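Rho-class glutathione S-transferase (PDB 3QAV) probably catalyses the conjugation of glutathione to electrophilic compounds. Local coordinates at residues 34-47 against 181-194. Sequence-based numbering, arbitrary orientation.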
ATOM      1  N   GLY A  34       9.166  -2.321  17.023  1.00 33.55           N
ATOM      2  CA  GLY A  34       9.897  -1.989  15.808  1.00 34.36           C
ATOM      3  C   GLY A  34       9.116  -1.976  14.501  1.00 34.92           C
ATOM      4  O   GLY A  34       9.597  -1.449  13.496  1.00 35.51           O
ATOM      5  N   SER A  35       7.915  -2.551  14.525  1.00 34.43           N
ATOM      6  CA  SER A  35       7.033  -2.656  13.362  1.00 30.62           C
ATOM      7  C   SER A  35       6.263  -1.382  12.998  1.00 30.20           C
ATOM      8  O   SER A  35       5.344  -0.978  13.711  1.00 27.98           O
ATOM      9  CB  SER A  35       6.044  -3.806  13.614  1.00 30.91           C
ATOM     10  OG  SER A  35       4.886  -3.719  12.798  1.00 32.15           O
ATOM     11  N   PRO A  36       6.619  -0.735  11.867  1.00 31.34           N
ATOM     12  CA  PRO A  36       5.912   0.488  11.468  1.00 29.47           C
ATOM     13  C   PRO A  36       4.396   0.279  11.339  1.00 29.16           C
ATOM     14  O   PRO A  36       3.607   1.153  11.709  1.00 28.00           O
ATOM     15  CB  PRO A  36       6.576   0.856  10.148  1.00 31.12           C
ATOM     16  CG  PRO A  36       7.981   0.386  10.344  1.00 31.17           C
ATOM     17  CD  PRO A  36       7.761  -0.988  10.970  1.00 32.24           C
ATOM     18  N   PRO A  37       3.967  -0.874  10.802  1.00 28.02           N
ATOM     19  CA  PRO A  37       2.516  -1.052  10.701  1.00 27.01           C
ATOM     20  C   PRO A  37       1.835  -1.095  12.078  1.00 26.38           C
ATOM     21  O   PRO A  37       0.676  -0.687  12.229  1.00 24.16           O
ATOM     22  CB  PRO A  37       2.364  -2.355   9.893  1.00 28.46           C
ATOM     23  CG  PRO A  37       3.717  -3.014   9.961  1.00 30.64           C
ATOM     24  CD  PRO A  37       4.687  -1.869   9.987  1.00 30.12           C
ATOM     25  N   CYS A  38       2.557  -1.573  13.090  1.00 25.13           N
ATOM     26  CA  CYS A  38       1.998  -1.612  14.437  1.00 25.66           C
ATOM     27  C   CYS A  38       1.990  -0.197  15.003  1.00 25.99           C
ATOM     28  O   CYS A  38       1.005   0.246  15.600  1.00 25.65           O
ATOM     29  CB  CYS A  38       2.832  -2.516  15.351  1.00 26.57           C
ATOM     30  SG  CYS A  38       2.728  -4.281  14.952  1.00 29.94           S
ATOM     31  N   TRP A  39       3.097   0.509  14.799  1.00 25.32           N
ATOM     32  CA  TRP A  39       3.255   1.870  15.300  1.00 25.61           C
ATOM     33  C   TRP A  39       2.131   2.747  14.784  1.00 23.78           C
ATOM     34  O   TRP A  39       1.564   3.532  15.530  1.00 24.37           O
ATOM     35  CB  TRP A  39       4.609   2.445  14.857  1.00 25.25           C
ATOM     36  CG  TRP A  39       5.132   3.537  15.741  1.00 25.44           C
ATOM     37  CD1 TRP A  39       4.414   4.306  16.617  1.00 26.15           C
ATOM     38  CD2 TRP A  39       6.485   4.010  15.809  1.00 24.51           C
ATOM     39  NE1 TRP A  39       5.238   5.226  17.222  1.00 26.75           N
ATOM     40  CE2 TRP A  39       6.513   5.067  16.744  1.00 25.65           C
ATOM     41  CE3 TRP A  39       7.675   3.642  15.170  1.00 24.08           C
ATOM     42  CZ2 TRP A  39       7.689   5.766  17.056  1.00 25.22           C
ATOM     43  CZ3 TRP A  39       8.843   4.332  15.479  1.00 26.80           C
ATOM     44  CH2 TRP A  39       8.839   5.386  16.415  1.00 26.84           C
ATOM     45  N   LYS A  40       1.808   2.605  13.503  1.00 23.60           N
ATOM     46  CA  LYS A  40       0.733   3.381  12.890  1.00 22.97           C
ATOM     47  C   LYS A  40      -0.540   3.256  13.718  1.00 23.38           C
ATOM     48  O   LYS A  40      -1.189   4.255  14.057  1.00 23.08           O
ATOM     49  CB  LYS A  40       0.452   2.872  11.474  1.00 23.78           C
ATOM     50  CG  LYS A  40       1.461   3.287  10.413  1.00 24.45           C
ATOM     51  CD  LYS A  40       1.304   2.444   9.141  1.00 28.18           C
ATOM     52  CE  LYS A  40      -0.075   2.595   8.503  1.00 29.30           C
ATOM     53  NZ  LYS A  40      -0.261   1.726   7.284  1.00 30.06           N
ATOM     54  N   VAL A  41      -0.892   2.017  14.041  1.00 21.53           N
ATOM     55  CA  VAL A  41      -2.087   1.738  14.820  1.00 22.65           C
ATOM     56  C   VAL A  41      -2.055   2.356  16.223  1.00 23.59           C
ATOM     57  O   VAL A  41      -3.038   2.952  16.661  1.00 23.27           O
ATOM     58  CB  VAL A  41      -2.330   0.208  14.927  1.00 19.80           C
ATOM     59  CG1 VAL A  41      -3.540  -0.070  15.811  1.00 21.16           C
ATOM     60  CG2 VAL A  41      -2.596  -0.364  13.521  1.00 21.94           C
ATOM     61  N   LEU A  42      -0.929   2.223  16.921  1.00 24.70           N
ATOM     62  CA  LEU A  42      -0.818   2.773  18.270  1.00 25.05           C
ATOM     63  C   LEU A  42      -0.936   4.295  18.256  1.00 25.73           C
ATOM     64  O   LEU A  42      -1.534   4.886  19.160  1.00 26.30           O
ATOM     65  CB  LEU A  42       0.510   2.362  18.906  1.00 27.69           C
ATOM     66  CG  LEU A  42       0.758   0.850  19.063  1.00 28.63           C
ATOM     67  CD1 LEU A  42       2.121   0.622  19.714  1.00 29.37           C
ATOM     68  CD2 LEU A  42      -0.352   0.225  19.906  1.00 29.04           C
ATOM     69  N   LEU A  43      -0.362   4.923  17.232  1.00 24.14           N
ATOM     70  CA  LEU A  43      -0.404   6.375  17.111  1.00 24.15           C
ATOM     71  C   LEU A  43      -1.826   6.871  16.905  1.00 23.32           C
ATOM     72  O   LEU A  43      -2.234   7.858  17.504  1.00 23.89           O
ATOM     73  CB  LEU A  43       0.484   6.846  15.953  1.00 25.21           C
ATOM     74  CG  LEU A  43       1.984   6.913  16.242  1.00 26.98           C
ATOM     75  CD1 LEU A  43       2.709   7.471  15.032  1.00 27.51           C
ATOM     76  CD2 LEU A  43       2.228   7.811  17.450  1.00 28.28           C
ATOM     77  N   VAL A  44      -2.576   6.199  16.042  1.00 22.52           N
ATOM     78  CA  VAL A  44      -3.963   6.597  15.801  1.00 23.13           C
ATOM     79  C   VAL A  44      -4.769   6.489  17.096  1.00 24.39           C
ATOM     80  O   VAL A  44      -5.513   7.397  17.444  1.00 26.97           O
ATOM     81  CB  VAL A  44      -4.632   5.704  14.735  1.00 22.13           C
ATOM     82  CG1 VAL A  44      -6.131   6.000  14.669  1.00 21.99           C
ATOM     83  CG2 VAL A  44      -3.994   5.944  13.389  1.00 17.69           C
ATOM     84  N   LEU A  45      -4.620   5.371  17.803  1.00 24.08           N
ATOM     85  CA  LEU A  45      -5.335   5.164  19.057  1.00 25.66           C
ATOM     86  C   LEU A  45      -4.981   6.233  20.095  1.00 26.13           C
ATOM     87  O   LEU A  45      -5.863   6.797  20.735  1.00 24.40           O
ATOM     88  CB  LEU A  45      -5.018   3.775  19.629  1.00 24.09           C
ATOM     89  CG  LEU A  45      -5.605   2.556  18.908  1.00 25.69           C
ATOM     90  CD1 LEU A  45      -4.898   1.287  19.403  1.00 25.51           C
ATOM     91  CD2 LEU A  45      -7.112   2.479  19.153  1.00 21.30           C
ATOM     92  N   GLN A  46      -3.686   6.501  20.252  1.00 26.26           N
ATOM     93  CA  GLN A  46      -3.212   7.494  21.208  1.00 27.81           C
ATOM     94  C   GLN A  46      -3.675   8.899  20.823  1.00 29.59           C
ATOM     95  O   GLN A  46      -4.206   9.632  21.654  1.00 32.79           O
ATOM     96  CB  GLN A  46      -1.685   7.473  21.280  1.00 28.76           C
ATOM     97  CG  GLN A  46      -1.069   6.227  21.918  1.00 31.53           C
ATOM     98  CD  GLN A  46      -1.238   6.179  23.427  1.00 32.77           C
ATOM     99  OE1 GLN A  46      -1.104   7.193  24.109  1.00 33.95           O
ATOM    100  NE2 GLN A  46      -1.511   4.992  23.955  1.00 32.88           N
ATOM    101  N   GLU A  47      -3.470   9.275  19.564  1.00 29.68           N
ATOM    102  CA  GLU A  47      -3.866  10.603  19.104  1.00 32.02           C
ATOM    103  C   GLU A  47      -5.355  10.853  19.314  1.00 33.87           C
ATOM    104  O   GLU A  47      -5.757  11.938  19.736  1.00 35.10           O
ATOM    105  CB  GLU A  47      -3.519  10.772  17.624  1.00 30.64           C
ATOM    106  CG  GLU A  47      -2.035  10.932  17.360  1.00 31.26           C
ATOM    107  CD  GLU A  47      -1.523  12.304  17.757  1.00 30.61           C
ATOM    108  OE1 GLU A  47      -0.295  12.467  17.887  1.00 31.50           O
ATOM    109  OE2 GLU A  47      -2.352  13.223  17.927  1.00 32.82           O
ATOM    110  N   PHE A 181      -1.175  18.157  12.186  1.00 32.01           N
ATOM    111  CA  PHE A 181      -0.903  16.729  12.296  1.00 31.43           C
ATOM    112  C   PHE A 181      -2.115  16.007  11.679  1.00 29.31           C
ATOM    113  O   PHE A 181      -3.258  16.379  11.941  1.00 29.26           O
ATOM    114  CB  PHE A 181      -0.761  16.359  13.775  1.00 29.40           C
ATOM    115  CG  PHE A 181      -0.633  14.886  14.029  1.00 32.18           C
ATOM    116  CD1 PHE A 181       0.621  14.286  14.108  1.00 32.45           C
ATOM    117  CD2 PHE A 181      -1.772  14.095  14.199  1.00 31.55           C
ATOM    118  CE1 PHE A 181       0.744  12.913  14.356  1.00 34.40           C
ATOM    119  CE2 PHE A 181      -1.662  12.726  14.445  1.00 33.67           C
ATOM    120  CZ  PHE A 181      -0.401  12.132  14.525  1.00 34.84           C
ATOM    121  N   THR A 182      -1.868  14.993  10.853  1.00 27.46           N
ATOM    122  CA  THR A 182      -2.953  14.249  10.212  1.00 25.14           C
ATOM    123  C   THR A 182      -2.566  12.786  10.040  1.00 25.08           C
ATOM    124  O   THR A 182      -1.462  12.385  10.402  1.00 23.63           O
ATOM    125  CB  THR A 182      -3.283  14.816   8.814  1.00 24.76           C
ATOM    126  OG1 THR A 182      -2.154  14.636   7.949  1.00 24.39           O
ATOM    127  CG2 THR A 182      -3.614  16.301   8.899  1.00 24.44           C
ATOM    128  N   MET A 183      -3.472  11.996   9.472  1.00 23.21           N
ATOM    129  CA  MET A 183      -3.209  10.574   9.255  1.00 24.60           C
ATOM    130  C   MET A 183      -1.913  10.376   8.474  1.00 23.21           C
ATOM    131  O   MET A 183      -1.229   9.381   8.662  1.00 24.12           O
ATOM    132  CB  MET A 183      -4.368   9.915   8.490  1.00 22.15           C
ATOM    133  CG  MET A 183      -4.261   8.393   8.409  1.00 23.66           C
ATOM    134  SD  MET A 183      -4.370   7.594  10.032  1.00 26.65           S
ATOM    135  CE  MET A 183      -6.138   7.606  10.302  1.00 19.73           C
ATOM    136  N   ALA A 184      -1.579  11.325   7.601  1.00 23.41           N
ATOM    137  CA  ALA A 184      -0.358  11.232   6.802  1.00 24.52           C
ATOM    138  C   ALA A 184       0.894  11.136   7.673  1.00 24.48           C
ATOM    139  O   ALA A 184       1.836  10.410   7.339  1.00 24.22           O
ATOM    140  CB  ALA A 184      -0.243  12.429   5.867  1.00 24.26           C
ATOM    141  N   ASP A 185       0.912  11.871   8.784  1.00 24.12           N
ATOM    142  CA  ASP A 185       2.064  11.834   9.679  1.00 23.70           C
ATOM    143  C   ASP A 185       2.150  10.502  10.416  1.00 23.35           C
ATOM    144  O   ASP A 185       3.231  10.061  10.808  1.00 24.81           O
ATOM    145  CB  ASP A 185       1.996  12.988  10.671  1.00 23.13           C
ATOM    146  CG  ASP A 185       2.088  14.330   9.983  1.00 25.35           C
ATOM    147  OD1 ASP A 185       1.041  14.994   9.821  1.00 22.88           O
ATOM    148  OD2 ASP A 185       3.215  14.702   9.582  1.00 23.80           O
ATOM    149  N   VAL A 186       1.005   9.864  10.594  1.00 21.74           N
ATOM    150  CA  VAL A 186       0.947   8.572  11.265  1.00 23.58           C
ATOM    151  C   VAL A 186       1.689   7.550  10.397  1.00 22.83           C
ATOM    152  O   VAL A 186       2.382   6.661  10.902  1.00 22.89           O
ATOM    153  CB  VAL A 186      -0.522   8.112  11.429  1.00 24.27           C
ATOM    154  CG1 VAL A 186      -0.574   6.640  11.762  1.00 25.56           C
ATOM    155  CG2 VAL A 186      -1.204   8.933  12.508  1.00 24.16           C
ATOM    156  N   PHE A 187       1.535   7.686   9.087  1.00 22.65           N
ATOM    157  CA  PHE A 187       2.178   6.772   8.152  1.00 24.13           C
ATOM    158  C   PHE A 187       3.634   7.140   7.924  1.00 22.84           C
ATOM    159  O   PHE A 187       4.503   6.278   7.841  1.00 23.17           O
ATOM    160  CB  PHE A 187       1.455   6.800   6.793  1.00 25.70           C
ATOM    161  CG  PHE A 187       0.131   6.080   6.777  1.00 26.32           C
ATOM    162  CD1 PHE A 187      -0.852   6.370   7.713  1.00 26.22           C
ATOM    163  CD2 PHE A 187      -0.134   5.114   5.806  1.00 26.90           C
ATOM    164  CE1 PHE A 187      -2.082   5.707   7.687  1.00 26.52           C
ATOM    165  CE2 PHE A 187      -1.359   4.450   5.770  1.00 27.58           C
ATOM    166  CZ  PHE A 187      -2.333   4.748   6.714  1.00 28.48           C
ATOM    167  N   PHE A 188       3.894   8.434   7.829  1.00 23.55           N
ATOM    168  CA  PHE A 188       5.238   8.922   7.533  1.00 25.02           C
ATOM    169  C   PHE A 188       6.283   8.813   8.633  1.00 25.95           C
ATOM    170  O   PHE A 188       7.324   8.198   8.447  1.00 27.18           O
ATOM    171  CB  PHE A 188       5.146  10.380   7.073  1.00 24.45           C
ATOM    172  CG  PHE A 188       6.455  10.960   6.627  1.00 24.30           C
ATOM    173  CD1 PHE A 188       7.155  10.396   5.567  1.00 23.88           C
ATOM    174  CD2 PHE A 188       6.977  12.084   7.255  1.00 23.17           C
ATOM    175  CE1 PHE A 188       8.361  10.945   5.136  1.00 23.69           C
ATOM    176  CE2 PHE A 188       8.183  12.639   6.829  1.00 20.74           C
ATOM    177  CZ  PHE A 188       8.872  12.069   5.770  1.00 23.09           C
ATOM    178  N   PHE A 189       5.999   9.416   9.780  1.00 26.94           N
ATOM    179  CA  PHE A 189       6.940   9.427  10.889  1.00 25.52           C
ATOM    180  C   PHE A 189       7.590   8.094  11.257  1.00 26.16           C
ATOM    181  O   PHE A 189       8.811   8.011  11.371  1.00 26.14           O
ATOM    182  CB  PHE A 189       6.280  10.016  12.129  1.00 25.80           C
ATOM    183  CG  PHE A 189       7.157   9.983  13.330  1.00 25.38           C
ATOM    184  CD1 PHE A 189       8.192  10.901  13.474  1.00 25.23           C
ATOM    185  CD2 PHE A 189       6.988   8.994  14.297  1.00 24.18           C
ATOM    186  CE1 PHE A 189       9.048  10.831  14.564  1.00 25.06           C
ATOM    187  CE2 PHE A 189       7.833   8.917  15.379  1.00 26.05           C
ATOM    188  CZ  PHE A 189       8.867   9.836  15.516  1.00 25.55           C
ATOM    189  N   PRO A 190       6.789   7.039  11.479  1.00 24.24           N
ATOM    190  CA  PRO A 190       7.415   5.760  11.831  1.00 24.44           C
ATOM    191  C   PRO A 190       8.545   5.386  10.873  1.00 24.71           C
ATOM    192  O   PRO A 190       9.572   4.831  11.277  1.00 24.38           O
ATOM    193  CB  PRO A 190       6.250   4.783  11.765  1.00 22.80           C
ATOM    194  CG  PRO A 190       5.107   5.627  12.271  1.00 23.03           C
ATOM    195  CD  PRO A 190       5.318   6.939  11.526  1.00 22.30           C
ATOM    196  N   MET A 191       8.348   5.690   9.598  1.00 25.55           N
ATOM    197  CA  MET A 191       9.354   5.374   8.603  1.00 28.58           C
ATOM    198  C   MET A 191      10.592   6.236   8.803  1.00 27.82           C
ATOM    199  O   MET A 191      11.715   5.770   8.621  1.00 25.74           O
ATOM    200  CB  MET A 191       8.772   5.550   7.202  1.00 31.73           C
ATOM    201  CG  MET A 191       7.679   4.528   6.914  1.00 36.02           C
ATOM    202  SD  MET A 191       7.025   4.651   5.257  1.00 45.39           S
ATOM    203  CE  MET A 191       7.994   3.426   4.428  1.00 42.78           C
ATOM    204  N   VAL A 192      10.388   7.493   9.188  1.00 27.99           N
ATOM    205  CA  VAL A 192      11.522   8.380   9.438  1.00 28.50           C
ATOM    206  C   VAL A 192      12.253   7.955  10.724  1.00 28.20           C
ATOM    207  O   VAL A 192      13.484   7.929  10.766  1.00 27.67           O
ATOM    208  CB  VAL A 192      11.076   9.854   9.552  1.00 27.74           C
ATOM    209  CG1 VAL A 192      12.281  10.741   9.875  1.00 29.60           C
ATOM    210  CG2 VAL A 192      10.451  10.309   8.232  1.00 25.94           C
ATOM    211  N   ALA A 193      11.496   7.609  11.765  1.00 29.47           N
ATOM    212  CA  ALA A 193      12.086   7.174  13.038  1.00 30.25           C
ATOM    213  C   ALA A 193      12.949   5.932  12.812  1.00 30.21           C
ATOM    214  O   ALA A 193      14.023   5.778  13.411  1.00 30.60           O
ATOM    215  CB  ALA A 193      10.987   6.867  14.048  1.00 31.29           C
ATOM    216  N   LEU A 194      12.468   5.047  11.947  1.00 30.59           N
ATOM    217  CA  LEU A 194      13.181   3.819  11.612  1.00 31.08           C
ATOM    218  C   LEU A 194      14.489   4.188  10.912  1.00 31.15           C
ATOM    219  O   LEU A 194      15.536   3.615  11.188  1.00 29.17           O
ATOM    220  CB  LEU A 194      12.319   2.957  10.685  1.00 33.68           C
ATOM    221  CG  LEU A 194      12.819   1.559  10.311  1.00 36.56           C
ATOM    222  CD1 LEU A 194      12.780   0.650  11.527  1.00 36.76           C
ATOM    223  CD2 LEU A 194      11.939   0.986   9.214  1.00 38.64           C
TER
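Lys40 NZ is gripped twice: it hydrogen-bonds Thr92 OG1 and makes an off-centre cation-pi contact with Phe187, 3.8 Å from the ring centroid. A lysine suits this place because its chain, bent at chi3 (61°), also lays CE over that ring. At the C-terminal end of helix 36-47, Glu47 lays its carboxylate over a face of Phe181; an acid fits because OE1 salt-bridges Arg219 NE and hydrogen-bonds Thr221 OG1, and Arg219, itself cation-pi to Phe181, probably offsets the charge. Between these contacts slim Val186 brings CG1 to 3.4 Å from Lys40 O, and Val44 CG2 meets Met183 SD. Toward the helix start, Trp39 swings its indole across Pro190 because chi1 of -155° turns CG away from the backbone N; NE1 hydrogen-bonds Thr225 OG1. Pro190, lacking an N-H, suits the kink of helix 183-194; Phe189 turns its flat edge to the indole (planes at 82°), and Ala193's small CB comes within 3.5 Å of Trp39 CH2. Putting an alanine at Trp39 would probably cost Thr225 that bond and open a gap beside Phe189 and Pro190. Glutathione-binding Ser35 N-caps helix 36-47 (OG to Cys38 N), bordering the glutathione site at the thioredoxin-like/all-helical domain interface of cytosolic GSTs.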